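Local coordinates for sensor protein CpxA (Vibrio parahaemolyticus, PDB 3V67) that is the periplasmic sensor domain of a probable two-component histidine kinase, which is thought to detect envelope signals and phosphorylate a histidine with ATP, at residues Ser32-Thr35 with Arg39-Phe42; Leu78-Asn83 with Arg97-Tyr102; Ala105-Ile110 with Glu116-Val121. All coordinates share one frame; numbering follows the deposited sequence.

Overall arrangement
From the N terminus, the chain leaves helix 14-30, and contact 1 closes a short loop at once, setting Glu34 against Arg39 and Ile40 of helix 37-46. Contact 2 spans a longer excursion, bringing helix 75-87 onto the end of strand 95-99 and its turn into strand 102-112. Contact 3 closes the hairpin of strands 102-112 and 115-124 inside the antiparallel sheet. The three follow in series, neither nested nor crossed. Contacts 1 and 2 lie on opposite sides of the chain's centre, about 26 Å between centres, whereas contacts 2 and 3 touch, Met81 CE lying 3.5 Å from Tyr120 CB, so helix 75-87 packs against the hairpin.

Contact 1: residues Ser32-Thr35 with Arg39-Phe42; sequences SKET and RILF
Glu34 and Arg39 cross at about a right angle, with the carboxylate laid against the aliphatic part of the arginine before the charged ends meet. Arg39 CD receives the nearest approach, with Glu34 OE2 at 3.5 Å, and Arg39 CG and CB follow behind it along the same carboxylate. Further out, Glu34 OE1 stands at the edge of the guanidinium, in its plane, and forms a salt bridge to Arg39 NH1 at 3.6 Å. That is the one salt bridge between the two segments, and a long one; the two flat groups are twisted 56° apart. The bend in the glutamate chain at chi2 (55°) turns the carboxylate across the arginine chain, onto CD.

These residues belong to the connection between helix 14-30 and helix 37-46 of the periplasmic PAS-fold domain, with Glu34 in the loop and its partners in the first turns of the second helix. Asp36 lies between them and ties both ends: its backbone N donates to Glu34 OE1, the stronger partner of that oxygen, and its OD1 accepts from the backbone N of Arg39.

Ile40 meets the other part of the glutamate. Its chain and that of Glu34 slide past each other in opposite directions, Ile40 CG1 resting 3.5 Å from Glu34 CG and also near CB. Beyond CG1, the methyl CD1 reaches the CB and the backbone O of Glu34. The buried isoleucine side chain also packs on Tyr31 and Ala113, whereas Arg39 is exposed.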
loop_
_atom_site.group_PDB
_atom_site.type_symbol
_atom_site.label_atom_id
_atom_site.label_comp_id
_atom_site.label_asym_id
_atom_site.label_seq_id
_atom_site.Cartn_x
_atom_site.Cartn_y
_atom_site.Cartn_z
ATOM N N SER A 32 -21.504 10.940 -22.004
ATOM C CA SER A 32 -20.978 11.496 -23.246
ATOM C C SER A 32 -22.037 12.327 -23.965
ATOM O O SER A 32 -21.716 13.235 -24.733
ATOM C CB SER A 32 -20.470 10.381 -24.161
ATOM O OG SER A 32 -21.513 9.481 -24.497
ATOM N N LYS A 33 -23.300 12.012 -23.705
ATOM C CA LYS A 33 -24.409 12.718 -24.329
ATOM C C LYS A 33 -24.680 14.065 -23.665
ATOM O O LYS A 33 -25.155 14.999 -24.312
ATOM C CB LYS A 33 -25.672 11.856 -24.290
ATOM C CG LYS A 33 -25.910 11.170 -22.950
ATOM C CD LYS A 33 -27.351 10.704 -22.822
ATOM C CE LYS A 33 -27.773 9.866 -24.018
ATOM N NZ LYS A 33 -28.032 8.450 -23.639
ATOM N N GLU A 34 -24.372 14.165 -22.376
ATOM C CA GLU A 34 -24.704 15.359 -21.603
ATOM C C GLU A 34 -23.775 16.537 -21.903
ATOM O O GLU A 34 -22.554 16.385 -21.938
ATOM C CB GLU A 34 -24.712 15.045 -20.104
ATOM C CG GLU A 34 -25.210 16.191 -19.243
ATOM C CD GLU A 34 -26.580 16.683 -19.664
ATOM O OE1 GLU A 34 -26.741 17.909 -19.837
ATOM O OE2 GLU A 34 -27.495 15.847 -19.821
ATOM N N THR A 35 -24.366 17.709 -22.115
ATOM C CA THR A 35 -23.605 18.912 -22.441
ATOM C C THR A 35 -23.531 19.881 -21.265
ATOM O O THR A 35 -22.820 20.884 -21.322
ATOM C CB THR A 35 -24.212 19.661 -23.644
ATOM O OG1 THR A 35 -25.544 20.084 -23.326
ATOM C CG2 THR A 35 -24.241 18.767 -24.875
ATOM N N ARG A 39 -25.146 19.323 -14.497
ATOM C CA ARG A 39 -26.042 18.177 -14.533
ATOM C C ARG A 39 -25.255 16.888 -14.320
ATOM O O ARG A 39 -25.688 15.998 -13.582
ATOM C CB ARG A 39 -26.800 18.143 -15.864
ATOM C CG ARG A 39 -27.860 17.061 -15.952
ATOM C CD ARG A 39 -28.921 17.409 -16.988
ATOM N NE ARG A 39 -29.797 18.489 -16.537
ATOM C CZ ARG A 39 -29.733 19.744 -16.973
ATOM N NH1 ARG A 39 -28.834 20.089 -17.884
ATOM N NH2 ARG A 39 -30.575 20.654 -16.503
ATOM N N ILE A 40 -24.091 16.800 -14.959
ATOM C CA ILE A 40 -23.228 15.636 -14.815
ATOM C C ILE A 40 -22.766 15.456 -13.372
ATOM O O ILE A 40 -22.879 14.367 -12.811
ATOM C CB ILE A 40 -21.983 15.724 -15.720
ATOM C CG1 ILE A 40 -22.387 15.737 -17.192
ATOM C CG2 ILE A 40 -21.047 14.561 -15.443
ATOM C CD1 ILE A 40 -21.205 15.713 -18.149
ATOM N N LEU A 41 -22.244 16.527 -12.778
ATOM C CA LEU A 41 -21.726 16.475 -11.412
ATOM C C LEU A 41 -22.827 16.097 -10.437
ATOM O O LEU A 41 -22.639 15.249 -9.557
ATOM C CB LEU A 41 -21.122 17.823 -11.021
ATOM C CG LEU A 41 -19.980 18.330 -11.903
ATOM C CD1 LEU A 41 -19.557 19.722 -11.474
ATOM C CD2 LEU A 41 -18.801 17.374 -11.861
ATOM N N PHE A 42 -23.980 16.731 -10.618
ATOM C CA PHE A 42 -25.164 16.447 -9.820
ATOM C C PHE A 42 -25.547 14.963 -9.889
ATOM O O PHE A 42 -25.702 14.310 -8.855
ATOM C CB PHE A 42 -26.316 17.326 -10.311
ATOM C CG PHE A 42 -27.563 17.214 -9.491
ATOM C CD1 PHE A 42 -27.671 17.869 -8.277
ATOM C CD2 PHE A 42 -28.639 16.469 -9.944
ATOM C CE1 PHE A 42 -28.822 17.770 -7.523
ATOM C CE2 PHE A 42 -29.795 16.367 -9.195
ATOM C CZ PHE A 42 -29.886 17.018 -7.983
#

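Contact 2: residues Leu78-Asn83 with Arg97-Tyr102; sequences LRAMQN and RLYGRY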
loop_
_atom_site.group_PDB
_atom_site.type_symbol
_atom_site.label_atom_id
_atom_site.label_comp_id
_atom_site.label_asym_id
_atom_site.label_seq_id
_atom_site.Cartn_x
_atom_site.Cartn_y
_atom_site.Cartn_z
ATOM N N LEU A 78 -14.466 17.090 2.209
ATOM C CA LEU A 78 -14.306 18.279 1.384
ATOM C C LEU A 78 -13.007 19.016 1.715
ATOM O O LEU A 78 -12.273 19.445 0.814
ATOM C CB LEU A 78 -15.515 19.198 1.567
ATOM C CG LEU A 78 -15.832 20.192 0.452
ATOM C CD1 LEU A 78 -15.165 19.779 -0.851
ATOM C CD2 LEU A 78 -17.339 20.283 0.273
ATOM N N ARG A 79 -12.729 19.157 3.010
ATOM C CA ARG A 79 -11.475 19.748 3.467
ATOM C C ARG A 79 -10.281 18.947 2.957
ATOM O O ARG A 79 -9.323 19.507 2.404
ATOM C CB ARG A 79 -11.438 19.804 4.995
ATOM C CG ARG A 79 -11.930 21.112 5.591
ATOM C CD ARG A 79 -13.326 20.978 6.167
ATOM N NE ARG A 79 -13.417 19.880 7.124
ATOM C CZ ARG A 79 -14.288 19.834 8.126
ATOM N NH1 ARG A 79 -15.139 20.834 8.309
ATOM N NH2 ARG A 79 -14.304 18.794 8.950
ATOM N N ALA A 80 -10.352 17.632 3.146
ATOM C CA ALA A 80 -9.291 16.737 2.706
ATOM C C ALA A 80 -9.056 16.864 1.205
ATOM O O ALA A 80 -7.913 16.954 0.758
ATOM C CB ALA A 80 -9.628 15.296 3.073
ATOM N N MET A 81 -10.141 16.886 0.432
ATOM C CA MET A 81 -10.027 17.017 -1.020
ATOM C C MET A 81 -9.380 18.332 -1.434
ATOM O O MET A 81 -8.477 18.340 -2.270
ATOM C CB MET A 81 -11.386 16.864 -1.707
ATOM C CG MET A 81 -11.342 17.134 -3.210
ATOM S SD MET A 81 -10.058 16.212 -4.092
ATOM C CE MET A 81 -10.460 14.535 -3.643
ATOM N N GLN A 82 -9.841 19.435 -0.852
ATOM C CA GLN A 82 -9.266 20.742 -1.163
ATOM C C GLN A 82 -7.769 20.760 -0.883
ATOM O O GLN A 82 -6.960 21.172 -1.734
ATOM C CB GLN A 82 -9.963 21.844 -0.365
ATOM C CG GLN A 82 -9.259 23.195 -0.414
ATOM C CD GLN A 82 -9.409 23.908 -1.751
ATOM O OE1 GLN A 82 -9.908 23.342 -2.724
ATOM N NE2 GLN A 82 -8.982 25.164 -1.797
ATOM N N ASN A 83 -7.407 20.300 0.313
ATOM C CA ASN A 83 -6.004 20.200 0.681
ATOM C C ASN A 83 -5.213 19.380 -0.332
ATOM O O ASN A 83 -4.127 19.784 -0.747
ATOM C CB ASN A 83 -5.847 19.603 2.078
ATOM C CG ASN A 83 -4.399 19.542 2.523
ATOM O OD1 ASN A 83 -3.694 18.574 2.247
ATOM N ND2 ASN A 83 -3.946 20.587 3.208
ATOM N N ARG A 97 -2.834 10.448 -0.807
ATOM C CA ARG A 97 -2.487 11.019 0.491
ATOM C C ARG A 97 -3.493 10.584 1.551
ATOM O O ARG A 97 -4.691 10.498 1.279
ATOM C CB ARG A 97 -2.456 12.547 0.423
ATOM C CG ARG A 97 -1.189 13.129 -0.187
ATOM C CD ARG A 97 -1.250 14.652 -0.227
ATOM N NE ARG A 97 0.080 15.251 -0.219
ATOM C CZ ARG A 97 0.773 15.556 -1.310
ATOM N NH1 ARG A 97 0.265 15.317 -2.512
ATOM N NH2 ARG A 97 1.978 16.100 -1.201
ATOM N N LEU A 98 -3.009 10.320 2.760
ATOM C CA LEU A 98 -3.880 9.882 3.845
ATOM C C LEU A 98 -4.247 11.031 4.778
ATOM O O LEU A 98 -3.380 11.692 5.344
ATOM C CB LEU A 98 -3.231 8.744 4.635
ATOM C CG LEU A 98 -4.118 8.063 5.679
ATOM C CD1 LEU A 98 -5.351 7.461 5.026
ATOM C CD2 LEU A 98 -3.334 6.997 6.431
ATOM N N TYR A 99 -5.547 11.259 4.925
ATOM C CA TYR A 99 -6.071 12.286 5.816
ATOM C C TYR A 99 -6.820 11.624 6.965
ATOM O O TYR A 99 -8.010 11.322 6.855
ATOM C CB TYR A 99 -6.998 13.231 5.050
ATOM C CG TYR A 99 -6.282 14.063 4.011
ATOM C CD1 TYR A 99 -5.796 15.326 4.324
ATOM C CD2 TYR A 99 -6.081 13.581 2.722
ATOM C CE1 TYR A 99 -5.138 16.087 3.386
ATOM C CE2 TYR A 99 -5.423 14.335 1.776
ATOM C CZ TYR A 99 -4.953 15.589 2.112
ATOM O OH TYR A 99 -4.293 16.350 1.172
ATOM N N GLY A 100 -6.115 11.394 8.068
ATOM C CA GLY A 100 -6.659 10.626 9.171
ATOM C C GLY A 100 -6.822 9.179 8.749
ATOM O O GLY A 100 -5.855 8.423 8.696
ATOM N N ARG A 101 -8.054 8.799 8.436
ATOM C CA ARG A 101 -8.343 7.455 7.956
ATOM C C ARG A 101 -8.925 7.518 6.550
ATOM O O ARG A 101 -9.379 6.509 6.013
ATOM C CB ARG A 101 -9.325 6.752 8.896
ATOM C CG ARG A 101 -8.741 6.366 10.249
ATOM C CD ARG A 101 -8.075 5.000 10.202
ATOM N NE ARG A 101 -7.652 4.551 11.528
ATOM C CZ ARG A 101 -8.441 3.923 12.395
ATOM N NH1 ARG A 101 -9.705 3.670 12.082
ATOM N NH2 ARG A 101 -7.970 3.552 13.578
ATOM N N TYR A 102 -8.908 8.708 5.958
ATOM C CA TYR A 102 -9.500 8.917 4.640
ATOM C C TYR A 102 -8.434 9.139 3.571
ATOM O O TYR A 102 -7.819 10.201 3.505
ATOM C CB TYR A 102 -10.460 10.106 4.677
ATOM C CG TYR A 102 -11.391 10.198 3.488
ATOM C CD1 TYR A 102 -12.375 9.239 3.277
ATOM C CD2 TYR A 102 -11.299 11.251 2.587
ATOM C CE1 TYR A 102 -13.232 9.321 2.198
ATOM C CE2 TYR A 102 -12.154 11.342 1.504
ATOM C CZ TYR A 102 -13.119 10.374 1.315
ATOM O OH TYR A 102 -13.975 10.458 0.240
#
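The side chain of Tyr99 slants across one side of helix 75-87, with its ring over Ala80 and its hydroxyl at Asn83, one helical turn further on. Its CB starts beside the Ala80 methyl, with 3.9 Å between the two CB atoms. At CG the methyl comes closest, 3.7 Å from Ala80 CB, and CD1 and CD2 flank the same carbon almost equally. The methyl therefore sits over the ring face in a CH-pi contact, 4.0 Å from the centroid. With chi1 at -67°, CG lies anti to the carbonyl carbon of Tyr99, which carries the ring toward the helix and slantwise over Ala80. Farther out, the carbonyl O of Ala80 is above the rim of the ring, 3.5 Å from Tyr99 CZ, with CE2 a little more distant. CE1, by contrast, meets Asn83 OD1 at 3.1 Å. At the tip, Tyr99 OH donates to Asn83 OD1 over a short 2.5 Å. The hydroxyl lies in the carbonyl plane of Asn83 and meets a lone pair of OD1, at a C=O...donor angle of 130°, while the amide plane stands 80° from the ring.

This is helix-on-sheet packing in the PAS fold: helix 75-87 rests where strand 95-99 ends. A type II' turn from Tyr99 to Tyr102 then leads into strand 102-112, closed by paired backbone bonds between those two tyrosines. Tyr102 gives the Ala80 methyl a second aromatic neighbour, its ring edge at CD2. Phe84 and Arg7 pack on Tyr99 as well. The chemistry implies a buried tyrosine whose contact with Ala80 is apolar and whose hydroxyl end is probably set in place by its hydrogen bond to the helix.

Contact 3: residues Ala105-Ile110 with Glu116-Val121; sequences AGPVPI and ELLMYV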
loop_
_atom_site.group_PDB
_atom_site.type_symbol
_atom_site.label_atom_id
_atom_site.label_comp_id
_atom_site.label_asym_id
_atom_site.label_seq_id
_atom_site.Cartn_x
_atom_site.Cartn_y
_atom_site.Cartn_z
ATOM N N ALA A 105 -6.974 9.759 -3.713
ATOM C CA ALA A 105 -6.116 9.440 -4.848
ATOM C C ALA A 105 -6.471 10.245 -6.097
ATOM O O ALA A 105 -7.645 10.452 -6.405
ATOM C CB ALA A 105 -6.174 7.943 -5.144
ATOM N N GLY A 106 -5.446 10.691 -6.815
ATOM C CA GLY A 106 -5.633 11.444 -8.044
ATOM C C GLY A 106 -4.464 12.370 -8.338
ATOM O O GLY A 106 -3.437 12.312 -7.663
ATOM N N PRO A 107 -4.609 13.234 -9.352
ATOM C CA PRO A 107 -5.786 13.320 -10.214
ATOM C C PRO A 107 -5.629 12.440 -11.442
ATOM O O PRO A 107 -4.500 12.091 -11.792
ATOM C CB PRO A 107 -5.761 14.780 -10.656
ATOM C CG PRO A 107 -4.307 15.095 -10.755
ATOM C CD PRO A 107 -3.644 14.314 -9.638
ATOM N N VAL A 108 -6.741 12.097 -12.088
ATOM C CA VAL A 108 -6.686 11.511 -13.427
ATOM C C VAL A 108 -7.508 12.376 -14.374
ATOM O O VAL A 108 -8.578 12.850 -14.007
ATOM C CB VAL A 108 -7.188 10.040 -13.464
ATOM C CG1 VAL A 108 -6.273 9.146 -12.636
ATOM C CG2 VAL A 108 -8.626 9.931 -12.982
ATOM N N PRO A 109 -7.002 12.607 -15.592
ATOM C CA PRO A 109 -7.742 13.469 -16.519
ATOM C C PRO A 109 -9.109 12.895 -16.872
ATOM O O PRO A 109 -9.267 11.679 -16.945
ATOM C CB PRO A 109 -6.843 13.508 -17.757
ATOM C CG PRO A 109 -5.958 12.307 -17.637
ATOM C CD PRO A 109 -5.741 12.117 -16.174
ATOM N N ILE A 110 -10.087 13.769 -17.072
ATOM C CA ILE A 110 -11.416 13.336 -17.476
ATOM C C ILE A 110 -12.072 14.400 -18.347
ATOM O O ILE A 110 -11.791 15.585 -18.207
ATOM C CB ILE A 110 -12.307 12.998 -16.255
ATOM C CG1 ILE A 110 -13.510 12.147 -16.678
ATOM C CG2 ILE A 110 -12.745 14.265 -15.526
ATOM C CD1 ILE A 110 -14.371 11.671 -15.520
ATOM N N GLU A 116 -12.294 19.788 -20.121
ATOM C CA GLU A 116 -11.193 19.009 -19.565
ATOM C C GLU A 116 -11.021 19.276 -18.073
ATOM O O GLU A 116 -10.640 20.374 -17.657
ATOM C CB GLU A 116 -9.888 19.301 -20.308
ATOM C CG GLU A 116 -9.786 18.634 -21.666
ATOM C CD GLU A 116 -8.513 19.011 -22.401
ATOM O OE1 GLU A 116 -7.974 20.106 -22.134
ATOM O OE2 GLU A 116 -8.050 18.215 -23.245
ATOM N N LEU A 117 -11.306 18.252 -17.276
ATOM C CA LEU A 117 -11.253 18.350 -15.824
ATOM C C LEU A 117 -10.395 17.236 -15.243
ATOM O O LEU A 117 -9.782 16.457 -15.975
ATOM C CB LEU A 117 -12.663 18.250 -15.243
ATOM C CG LEU A 117 -13.705 19.196 -15.838
ATOM C CD1 LEU A 117 -15.080 18.892 -15.267
ATOM C CD2 LEU A 117 -13.316 20.648 -15.587
ATOM N N LEU A 118 -10.368 17.159 -13.917
ATOM C CA LEU A 118 -9.606 16.130 -13.226
ATOM C C LEU A 118 -10.479 15.406 -12.211
ATOM O O LEU A 118 -11.266 16.024 -11.495
ATOM C CB LEU A 118 -8.383 16.745 -12.546
ATOM C CG LEU A 118 -7.411 17.435 -13.504
ATOM C CD1 LEU A 118 -6.618 18.502 -12.779
ATOM C CD2 LEU A 118 -6.479 16.410 -14.145
ATOM N N MET A 119 -10.330 14.088 -12.162
ATOM C CA MET A 119 -11.115 13.236 -11.287
ATOM C C MET A 119 -10.246 12.699 -10.159
ATOM O O MET A 119 -9.048 12.446 -10.334
ATOM C CB MET A 119 -11.719 12.072 -12.077
ATOM C CG MET A 119 -12.820 11.318 -11.340
ATOM S SD MET A 119 -13.293 9.776 -12.152
ATOM C CE MET A 119 -12.064 8.663 -11.485
ATOM N N TYR A 120 -10.866 12.532 -8.999
ATOM C CA TYR A 120 -10.187 12.045 -7.813
ATOM C C TYR A 120 -11.110 11.047 -7.130
ATOM O O TYR A 120 -12.319 11.049 -7.369
ATOM C CB TYR A 120 -9.911 13.195 -6.847
ATOM C CG TYR A 120 -9.202 14.395 -7.434
ATOM C CD1 TYR A 120 -7.843 14.595 -7.219
ATOM C CD2 TYR A 120 -9.896 15.347 -8.175
ATOM C CE1 TYR A 120 -7.190 15.700 -7.739
ATOM C CE2 TYR A 120 -9.249 16.454 -8.705
ATOM C CZ TYR A 120 -7.900 16.626 -8.482
ATOM O OH TYR A 120 -7.254 17.723 -9.003
ATOM N N VAL A 121 -10.545 10.202 -6.276
ATOM C CA VAL A 121 -11.345 9.242 -5.525
ATOM C C VAL A 121 -10.950 9.248 -4.052
ATOM O O VAL A 121 -9.785 9.049 -3.710
ATOM C CB VAL A 121 -11.213 7.808 -6.095
ATOM C CG1 VAL A 121 -12.002 6.828 -5.251
ATOM C CG2 VAL A 121 -11.685 7.756 -7.538
#
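Pro107 is the bump on one side of this hairpin, and Tyr120 and Leu118 form the hollow that takes it. Its CB presses against Tyr120 CE1 at 3.4 Å and against Leu118 CB at 3.8 Å, while Leu118 CD2 reaches on to the CA of Pro109. The fit coincides with a beta bulge: the register slips by one between the Ala105-Val121 and Val108-Met119 pairs. Gly106 and the cis peptide before Pro107 occupy the slip. Gly106, lacking a side chain, lets its CA lie 3.9 Å from Tyr120 CD1, and its backbone angles suit glycine.

On the face carrying Val108, Ile110, Leu117 and Met119 the shapes interlock differently. Val108 and Met119 lie side by side, CG2 of the valine 3.9 Å from CB of the methionine. Met119, its CG anti to the backbone N (chi1 -166°), carries SD to Ile110 CD1 at 4.0 Å. Helix 14-30 packs over this face through Ile20, Thr23, Arg24 and Gln28; Met81 and Val85 of helix 75-87 meet Tyr120.

Three pairs of backbone bonds join residues 105-110 to 116-121, the straightest from Met119 N to Val108 O at 2.8 Å. Tyr120 OH bonds to Ser61 OG. Together these imply a largely apolar central hairpin of the PAS sheet: Ala105, Val108, Ile110, Leu117, Met119 and Val121 pair across the strands, while Leu118 and Tyr120 turn to strand 57-61.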